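Local coordinates for protein 2-hydroxyhepta-2,4-diene-1,7-dioate isomerase (Mycobacterium marinum, PDB 3QDF) that binds zinc ions through carboxylate and histidine ligands and is probably an isomerase or hydrolase of the fumarylacetoacetate hydrolase family, at residues A204-S207 with L208-H211; L25-P28 with G29-T32. All coordinates share one frame; numbering follows the deposited sequence.

Overall arrangement
Both contacts are short turns closed by side chains and backbone groups a few residues apart, one in each of the two sequence-family regions of the chain. Contact 2, residues 25-32, links strands 15-22 and 32-38 in the N-terminal region; contact 1, residues 204-211, follows strand 199-205 and leads toward helix 213-223 in the fumarylacetoacetate hydrolase region. Their centres are 29 Å apart and their nearest atoms about 13 Å, so they do not touch. Contact 1 is the one beside the metal: the side chain of Arg205 is about 6 Å from a zinc ion and about 4 Å from that of the zinc ligand Glu191, whereas that of Leu25 in contact 2 is about 13 Å from zinc.

Contact 1 of 2, residues A204-S207 with L208-H211; sequences ARTS and LMIH
Leu208 folds back over Arg205 in a 3-10 turn that ends strand 199-205, an edge strand, within this chain, of a mixed sheet in the fumarylacetoacetate hydrolase fold. Two successive i to i+3 bonds define the turn: Leu208 N donates to Arg205 O at 3.0 Å, and Met209 N to Thr206 O at 3.1 Å. Both are fairly straight at hydrogen, although each donor stands well above the carbonyl plane.

The inner side is closely packed. With CG of Met209 anti to the carbonyl carbon (chi1 -71°) and SD anti to CA (chi2 164°), both atoms lie alongside the Thr206 carbonyl, and SD reaches Thr206 CB at 3.9 Å. A flexible thioether suits this place, since it also packs against Tyr74 of a loop and Ile216 of helix 213-223. Buried Thr206 turns its hydroxyl outside the turn, to Pro187 O and Leu190 N, and so pins the turn to the neighbouring loop.

Salt bridges from NE to Asp189 and from NH1 to Glu254 anchor Arg205 beside the zinc ligand Glu191; Asp189 also accepts from Ser207 OG.

The solvent side is looser. Exposed Leu208 touches the methyl of Ala204 with one methyl, CD1, at 4.2 Å. A water spans this edge, donating to Met209 O at 2.8 Å and to Ser207 O at 3.3 Å.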
# COMPACT_ATOMS: atom_id res chain seq x y z
N ALA A 204 -3.05 -15.86 -2.73
CA ALA A 204 -3.67 -15.78 -4.05
C ALA A 204 -2.83 -14.96 -5.02
O ALA A 204 -1.83 -14.37 -4.63
CB ALA A 204 -5.09 -15.19 -3.94
N ARG A 205 -3.21 -14.95 -6.29
CA ARG A 205 -2.47 -14.21 -7.31
C ARG A 205 -3.33 -13.06 -7.83
O ARG A 205 -4.55 -13.19 -7.92
CB ARG A 205 -2.02 -15.13 -8.45
CG ARG A 205 -1.27 -16.38 -8.01
CD ARG A 205 -0.64 -17.10 -9.20
NE ARG A 205 0.45 -16.30 -9.75
CZ ARG A 205 1.70 -16.29 -9.27
NH1 ARG A 205 2.63 -15.51 -9.83
NH2 ARG A 205 2.03 -17.04 -8.22
N THR A 206 -2.69 -11.94 -8.16
CA THR A 206 -3.38 -10.78 -8.70
C THR A 206 -4.07 -11.09 -10.05
O THR A 206 -4.91 -10.32 -10.49
CB THR A 206 -2.44 -9.57 -8.86
OG1 THR A 206 -1.38 -9.90 -9.77
CG2 THR A 206 -1.84 -9.17 -7.50
N SER A 207 -3.73 -12.22 -10.68
CA SER A 207 -4.40 -12.64 -11.91
C SER A 207 -5.87 -13.03 -11.65
O SER A 207 -6.64 -13.22 -12.60
CB SER A 207 -3.66 -13.78 -12.62
OG SER A 207 -3.39 -14.85 -11.72
N LEU A 208 -6.24 -13.13 -10.38
CA LEU A 208 -7.63 -13.40 -9.99
C LEU A 208 -8.46 -12.14 -9.77
O LEU A 208 -9.63 -12.23 -9.37
CB LEU A 208 -7.67 -14.30 -8.75
CG LEU A 208 -7.10 -15.72 -8.88
CD1 LEU A 208 -7.03 -16.37 -7.50
CD2 LEU A 208 -7.92 -16.61 -9.84
N MET A 209 -7.87 -10.97 -10.00
CA MET A 209 -8.62 -9.70 -9.92
C MET A 209 -9.71 -9.65 -10.98
O MET A 209 -9.46 -9.97 -12.14
CB MET A 209 -7.71 -8.48 -10.05
CG MET A 209 -6.81 -8.26 -8.82
SD MET A 209 -5.42 -7.13 -9.11
CE MET A 209 -6.29 -5.58 -9.22
N ILE A 210 -10.91 -9.25 -10.55
CA ILE A 210 -12.06 -9.08 -11.44
C ILE A 210 -11.78 -7.90 -12.39
O ILE A 210 -11.89 -8.03 -13.60
CB ILE A 210 -13.38 -8.88 -10.60
CG1 ILE A 210 -13.66 -10.15 -9.76
CG2 ILE A 210 -14.57 -8.54 -11.49
CD1 ILE A 210 -14.63 -9.91 -8.59
N HIS A 211 -11.36 -6.77 -11.83
CA HIS A 211 -10.98 -5.61 -12.63
C HIS A 211 -9.49 -5.42 -12.47
O HIS A 211 -9.00 -5.30 -11.35
CB HIS A 211 -11.73 -4.39 -12.12
CG HIS A 211 -13.22 -4.58 -12.07
ND1 HIS A 211 -14.01 -4.56 -13.21
CD2 HIS A 211 -14.06 -4.84 -11.04
CE1 HIS A 211 -15.27 -4.75 -12.87
NE2 HIS A 211 -15.33 -4.93 -11.56
O HOH W 1 -9.80 -12.57 -13.22

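Contact 2 of 2, residues L25-P28 with G29-T32; sequences LDNP and GAMT
Pro28 and Met31 are joined by a backbone hydrogen bond, Met31 N to Pro28 O at 3.2 Å with an angle of 156° at the hydrogen. The donor sits well above the carbonyl plane, 67° out of it. One step earlier, Ala30 N turns toward Asn27 and is shared by two weak bonds, one to the backbone O at 3.2 Å and a straighter, longer one to the side-chain OD1 at 3.5 Å.

Asn27 owes this second bond to its first torsion: with CG anti to the backbone N (chi1 -167°), the amide swings forward over the start of the turn. OD1 then faces the turn's N-H groups while the small methyl of Ala30 lies close against ND2, CB at 3.3 Å from it. Asparagine suits such a place, being short enough to bring a carbonyl oxygen back to the backbone. A water extends the polar side, accepting from Gly29 N at 3.0 Å and giving a weak bond to OD1.

All this belongs to the nine-residue connection of a beta hairpin, between the antiparallel strands 15-22 and 32-38, within which two overlapping turns (Asn27-Ala30 and Pro28-Met31) follow one another. Proline fits the first bend, where its ring already fixes phi near the value needed.

Apolar contacts occupy the inner side. The side chain of Met31, extended beyond CG, passes alongside Pro28, with SD at 3.7 Å from its CA, and continues to Leu25, where CE approaches CA at 3.5 Å. Leu25 and Met31 run alongside each other in the same direction, and their terminal methyls CD1 and CE are 4.0 Å apart. Both side chains also rest on Trp180 of strand 175-182 and Arg6 of strand 6-12, which leaves Met31 buried although its neighbours in the turn are exposed.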
# COMPACT_ATOMS: atom_id res chain seq x y z
N LEU A 25 16.48 -8.43 -2.63
CA LEU A 25 15.28 -8.43 -1.79
C LEU A 25 15.37 -9.29 -0.52
O LEU A 25 14.77 -8.96 0.51
CB LEU A 25 14.09 -8.91 -2.63
CG LEU A 25 12.69 -8.68 -2.08
CD1 LEU A 25 12.49 -7.22 -1.72
CD2 LEU A 25 11.70 -9.11 -3.14
N ASP A 26 16.11 -10.40 -0.58
CA ASP A 26 16.17 -11.31 0.56
C ASP A 26 17.21 -10.91 1.62
O ASP A 26 17.47 -11.67 2.54
CB ASP A 26 16.41 -12.74 0.08
CG ASP A 26 17.78 -12.92 -0.55
OD1 ASP A 26 18.64 -12.02 -0.44
OD2 ASP A 26 18.00 -13.99 -1.14
N ASN A 27 17.82 -9.73 1.46
CA ASN A 27 18.71 -9.18 2.47
C ASN A 27 18.43 -7.70 2.72
O ASN A 27 19.28 -6.85 2.40
CB ASN A 27 20.17 -9.39 2.08
CG ASN A 27 21.14 -9.12 3.22
OD1 ASN A 27 20.75 -8.72 4.32
ND2 ASN A 27 22.41 -9.34 2.97
N PRO A 28 17.24 -7.38 3.29
CA PRO A 28 16.89 -5.96 3.46
C PRO A 28 17.91 -5.17 4.29
O PRO A 28 18.13 -4.00 4.00
CB PRO A 28 15.51 -5.98 4.13
CG PRO A 28 15.02 -7.41 4.02
CD PRO A 28 16.23 -8.27 3.90
N GLY A 29 18.56 -5.80 5.28
CA GLY A 29 19.59 -5.14 6.12
C GLY A 29 20.74 -4.51 5.33
O GLY A 29 21.10 -3.33 5.55
N ALA A 30 21.29 -5.29 4.40
CA ALA A 30 22.41 -4.88 3.56
C ALA A 30 22.02 -4.08 2.30
O ALA A 30 22.85 -3.81 1.43
CB ALA A 30 23.25 -6.11 3.18
N MET A 31 20.75 -3.69 2.21
CA MET A 31 20.29 -2.86 1.10
C MET A 31 20.84 -1.44 1.27
O MET A 31 21.13 -1.01 2.39
CB MET A 31 18.76 -2.84 1.04
CG MET A 31 18.10 -4.07 0.39
SD MET A 31 16.30 -3.87 0.42
CE MET A 31 15.77 -5.18 -0.66
N THR A 32 21.03 -0.75 0.16
CA THR A 32 21.56 0.62 0.19
C THR A 32 20.41 1.58 -0.11
O THR A 32 19.69 1.41 -1.09
CB THR A 32 22.65 0.81 -0.87
OG1 THR A 32 23.68 -0.17 -0.68
CG2 THR A 32 23.27 2.20 -0.76
O HOH W 2 18.33 -8.52 6.56